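Local atomic coordinates of microtubule-associated protein 1A/1B, light chain 3 (Trypanosoma brucei brucei, PDB entry 3W1Y), a protein that belongs to the ubiquitin-like ATG8 family of autophagy and probably acts at membranes as a lipid-conjugated protein linked to phosphatidylethanolamine. Residues Arg9-Arg14 and Arg63-Lys69. Sequence-based numbering, arbitrary orientation.
Sequences RYQYTR and RELDCNK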
ATOM      1  N   ARG A   9      20.001  -7.673   8.172  1.00 34.04           N
ATOM      2  CA  ARG A   9      21.008  -7.005   8.976  1.00 33.75           C
ATOM      3  C   ARG A   9      20.871  -7.256  10.479  1.00 32.03           C
ATOM      4  O   ARG A   9      21.854  -7.554  11.147  1.00 33.40           O
ATOM      5  CB  ARG A   9      21.001  -5.517   8.682  1.00 33.95           C
ATOM      6  CG  ARG A   9      22.185  -4.828   9.291  1.00 37.48           C
ATOM      7  CD  ARG A   9      22.535  -3.531   8.578  1.00 40.68           C
ATOM      8  NE  ARG A   9      23.646  -2.934   9.304  1.00 41.16           N
ATOM      9  CZ  ARG A   9      23.527  -2.374  10.499  1.00 40.27           C
ATOM     10  NH1 ARG A   9      22.332  -2.297  11.068  1.00 39.61           N
ATOM     11  NH2 ARG A   9      24.603  -1.886  11.112  1.00 41.98           N
ATOM     12  N   TYR A  10      19.646  -7.174  10.990  1.00 29.60           N
ATOM     13  CA  TYR A  10      19.329  -7.489  12.396  1.00 28.19           C
ATOM     14  C   TYR A  10      19.794  -8.867  12.888  1.00 27.99           C
ATOM     15  O   TYR A  10      20.175  -9.004  14.037  1.00 27.75           O
ATOM     16  CB  TYR A  10      17.831  -7.354  12.635  1.00 26.32           C
ATOM     17  CG  TYR A  10      17.453  -7.021  14.044  1.00 24.51           C
ATOM     18  CD1 TYR A  10      17.617  -5.733  14.546  1.00 25.49           C
ATOM     19  CD2 TYR A  10      16.874  -7.969  14.860  1.00 25.37           C
ATOM     20  CE1 TYR A  10      17.253  -5.411  15.854  1.00 23.39           C
ATOM     21  CE2 TYR A  10      16.493  -7.665  16.150  1.00 25.13           C
ATOM     22  CZ  TYR A  10      16.694  -6.389  16.631  1.00 24.92           C
ATOM     23  OH  TYR A  10      16.313  -6.102  17.888  1.00 26.30           O
ATOM     24  N   GLN A  11      19.760  -9.877  12.024  1.00 27.82           N
ATOM     25  CA  GLN A  11      20.238 -11.202  12.400  1.00 28.66           C
ATOM     26  C   GLN A  11      21.763 -11.326  12.435  1.00 29.31           C
ATOM     27  O   GLN A  11      22.288 -12.165  13.151  1.00 29.21           O
ATOM     28  CB  GLN A  11      19.635 -12.287  11.493  1.00 29.37           C
ATOM     29  CG  GLN A  11      18.147 -12.466  11.650  1.00 29.45           C
ATOM     30  CD  GLN A  11      17.531 -13.264  10.497  1.00 35.85           C
ATOM     31  OE1 GLN A  11      17.798 -12.996   9.321  1.00 39.39           O
ATOM     32  NE2 GLN A  11      16.697 -14.229  10.833  1.00 36.43           N
ATOM     33  N   TYR A  12      22.479 -10.490  11.683  1.00 29.50           N
ATOM     34  CA  TYR A  12      23.941 -10.488  11.755  1.00 30.25           C
ATOM     35  C   TYR A  12      24.463  -9.706  12.937  1.00 28.87           C
ATOM     36  O   TYR A  12      25.546  -9.971  13.428  1.00 29.65           O
ATOM     37  CB  TYR A  12      24.562  -9.929  10.469  1.00 32.83           C
ATOM     38  CG  TYR A  12      24.418 -10.858   9.300  1.00 37.38           C
ATOM     39  CD1 TYR A  12      23.315 -10.756   8.449  1.00 40.32           C
ATOM     40  CD2 TYR A  12      25.360 -11.867   9.051  1.00 41.08           C
ATOM     41  CE1 TYR A  12      23.151 -11.609   7.362  1.00 42.79           C
ATOM     42  CE2 TYR A  12      25.202 -12.749   7.949  1.00 44.53           C
ATOM     43  CZ  TYR A  12      24.080 -12.598   7.119  1.00 42.85           C
ATOM     44  OH  TYR A  12      23.879 -13.420   6.026  1.00 44.60           O
ATOM     45  N   THR A  13      23.718  -8.708  13.373  1.00 27.67           N
ATOM     46  CA  THR A  13      24.224  -7.794  14.414  1.00 27.95           C
ATOM     47  C   THR A  13      23.639  -8.083  15.778  1.00 27.10           C
ATOM     48  O   THR A  13      24.105  -7.529  16.760  1.00 28.11           O
ATOM     49  CB  THR A  13      23.998  -6.283  14.051  1.00 27.39           C
ATOM     50  OG1 THR A  13      22.614  -6.073  13.783  1.00 29.86           O
ATOM     51  CG2 THR A  13      24.755  -5.900  12.810  1.00 26.49           C
ATOM     52  N   ARG A  14      22.612  -8.935  15.846  1.00 26.56           N
ATOM     53  CA  ARG A  14      22.067  -9.383  17.127  1.00 26.17           C
ATOM     54  C   ARG A  14      22.233 -10.882  17.246  1.00 26.81           C
ATOM     55  O   ARG A  14      21.927 -11.613  16.292  1.00 27.56           O
ATOM     56  CB  ARG A  14      20.588  -9.029  17.247  1.00 25.99           C
ATOM     57  CG  ARG A  14      20.297  -7.653  17.806  1.00 26.68           C
ATOM     58  CD  ARG A  14      20.803  -6.515  16.900  1.00 27.98           C
ATOM     59  NE  ARG A  14      20.278  -5.222  17.333  1.00 27.72           N
ATOM     60  CZ  ARG A  14      20.410  -4.092  16.652  1.00 28.72           C
ATOM     61  NH1 ARG A  14      21.073  -4.063  15.495  1.00 31.24           N
ATOM     62  NH2 ARG A  14      19.876  -2.994  17.135  1.00 27.83           N
ATOM     63  N   ARG A  63      21.809   2.952   8.864  1.00 29.41           N
ATOM     64  CA  ARG A  63      21.242   1.607   8.646  1.00 29.52           C
ATOM     65  C   ARG A  63      20.396   1.170   9.855  1.00 29.59           C
ATOM     66  O   ARG A  63      19.276   0.687   9.685  1.00 29.69           O
ATOM     67  CB  ARG A  63      22.341   0.574   8.351  1.00 30.26           C
ATOM     68  CG  ARG A  63      22.814   0.593   6.917  1.00 31.16           C
ATOM     69  CD  ARG A  63      24.163  -0.042   6.778  1.00 34.33           C
ATOM     70  NE  ARG A  63      24.486  -0.163   5.364  1.00 39.98           N
ATOM     71  CZ  ARG A  63      25.605  -0.686   4.863  1.00 41.89           C
ATOM     72  NH1 ARG A  63      26.564  -1.145   5.661  1.00 42.54           N
ATOM     73  NH2 ARG A  63      25.769  -0.730   3.544  1.00 41.64           N
ATOM     74  N   GLU A  64      20.916   1.366  11.066  1.00 29.50           N
ATOM     75  CA  GLU A  64      20.121   1.117  12.286  1.00 29.03           C
ATOM     76  C   GLU A  64      18.768   1.828  12.319  1.00 28.53           C
ATOM     77  O   GLU A  64      17.755   1.209  12.658  1.00 28.28           O
ATOM     78  CB  GLU A  64      20.925   1.443  13.542  1.00 29.17           C
ATOM     79  CG  GLU A  64      22.044   0.436  13.807  1.00 30.48           C
ATOM     80  CD  GLU A  64      21.511  -0.868  14.416  1.00 31.87           C
ATOM     81  OE1 GLU A  64      20.735  -0.773  15.369  1.00 30.95           O
ATOM     82  OE2 GLU A  64      21.866  -1.982  13.955  1.00 33.60           O
ATOM     83  N   LEU A  65      18.742   3.101  11.952  1.00 29.10           N
ATOM     84  CA  LEU A  65      17.493   3.884  11.906  1.00 29.92           C
ATOM     85  C   LEU A  65      16.477   3.479  10.817  1.00 30.43           C
ATOM     86  O   LEU A  65      15.287   3.844  10.888  1.00 30.45           O
ATOM     87  CB  LEU A  65      17.809   5.375  11.824  1.00 30.60           C
ATOM     88  CG  LEU A  65      18.487   5.954  13.081  1.00 31.75           C
ATOM     89  CD1 LEU A  65      18.767   7.437  12.930  1.00 31.73           C
ATOM     90  CD2 LEU A  65      17.622   5.720  14.352  1.00 34.45           C
ATOM     91  N   ASP A  66      16.949   2.726   9.823  1.00 31.13           N
ATOM     92  CA  ASP A  66      16.096   2.157   8.768  1.00 31.70           C
ATOM     93  C   ASP A  66      15.357   0.906   9.219  1.00 32.11           C
ATOM     94  O   ASP A  66      14.440   0.436   8.550  1.00 31.94           O
ATOM     95  CB  ASP A  66      16.965   1.755   7.583  1.00 31.67           C
ATOM     96  CG  ASP A  66      17.270   2.907   6.655  1.00 32.83           C
ATOM     97  OD1 ASP A  66      16.611   3.970   6.719  1.00 34.01           O
ATOM     98  OD2 ASP A  66      18.190   2.733   5.842  1.00 34.89           O
ATOM     99  N   CYS A  67      15.806   0.331  10.325  1.00 33.28           N
ATOM    100  CA  CYS A  67      15.178  -0.864  10.863  1.00 33.64           C
ATOM    101  C   CYS A  67      14.083  -0.461  11.833  1.00 33.56           C
ATOM    102  O   CYS A  67      14.356   0.202  12.832  1.00 34.47           O
ATOM    103  CB  CYS A  67      16.214  -1.737  11.572  1.00 33.76           C
ATOM    104  SG  CYS A  67      15.545  -3.130  12.469  1.00 34.89           S
ATOM    105  N   ASN A  68      12.854  -0.869  11.518  1.00 32.70           N
ATOM    106  CA  ASN A  68      11.683  -0.579  12.322  1.00 32.10           C
ATOM    107  C   ASN A  68      11.044  -1.883  12.827  1.00 31.50           C
ATOM    108  O   ASN A  68      10.875  -2.842  12.069  1.00 31.31           O
ATOM    109  CB  ASN A  68      10.676   0.218  11.495  1.00 32.93           C
ATOM    110  CG  ASN A  68      11.179   1.606  11.145  1.00 34.49           C
ATOM    111  OD1 ASN A  68      11.173   2.502  11.984  1.00 38.97           O
ATOM    112  ND2 ASN A  68      11.598   1.793   9.905  1.00 33.51           N
ATOM    113  N   LYS A  69      10.729  -1.906  14.116  1.00 30.61           N
ATOM    114  CA  LYS A  69      10.047  -3.005  14.756  1.00 30.34           C
ATOM    115  C   LYS A  69       8.627  -2.599  15.069  1.00 29.74           C
ATOM    116  O   LYS A  69       8.352  -1.442  15.379  1.00 29.45           O
ATOM    117  CB  LYS A  69      10.700  -3.339  16.081  1.00 31.34           C
ATOM    118  CG  LYS A  69      12.114  -3.854  15.986  1.00 32.76           C
ATOM    119  CD  LYS A  69      12.692  -3.763  17.375  1.00 36.69           C
ATOM    120  CE  LYS A  69      13.963  -4.511  17.463  1.00 40.20           C
ATOM    121  NZ  LYS A  69      14.637  -4.197  18.746  1.00 42.43           N
TER
HETATM  122  O   HOH W   1      27.077  -1.250   9.114  1.00 41.32           O
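R14 and E64 meet head-on, guanidinium and carboxylate nearly coplanar, their planes 15° apart. The grip is end-on and two-pronged: R14 NH1 lies 2.7 Å from E64 OE2 and R14 NH2 lies 3.0 Å from E64 OE1, each oxygen using its syn lone pair. T13 OG1, in the same guanidinium plane, takes a further hydrogen bond from R14 NH1 and so helps to fix the rotation of the group. R9 crosses the E64 side chain at about a right angle. R9 NH1 donates to the anti side of E64 OE2 at 2.9 Å, from 30° out of the carboxylate plane, so that one oxygen serves two arginines, which probably keeps E64 ionised. With CG anti to the backbone N (chi1 -169°), R9 runs extended toward helix 59-66, where R63 CB sits over one guanidinium face, 3.8 Å from R9 CZ. The network ties the short N-terminal helix 9-13, an addition to the ubiquitin-like core characteristic of ATG8 proteins, and the residue just after it to the C-terminal part of helix 59-66. Y10 makes the link to edge strand 68-73. C67 SG, between helix and strand, approaches the Y10 ring obliquely, 3.9 Å from Y10 CD1, in a sulfur-aromatic contact, while R14 CD packs over one face of that ring. K69 and Y10 cross at about a right angle; their direct contact at the hydroxyl is doubtful, but E22 of helix 16-29 bonds both the K69 ammonium and the Y10 hydroxyl.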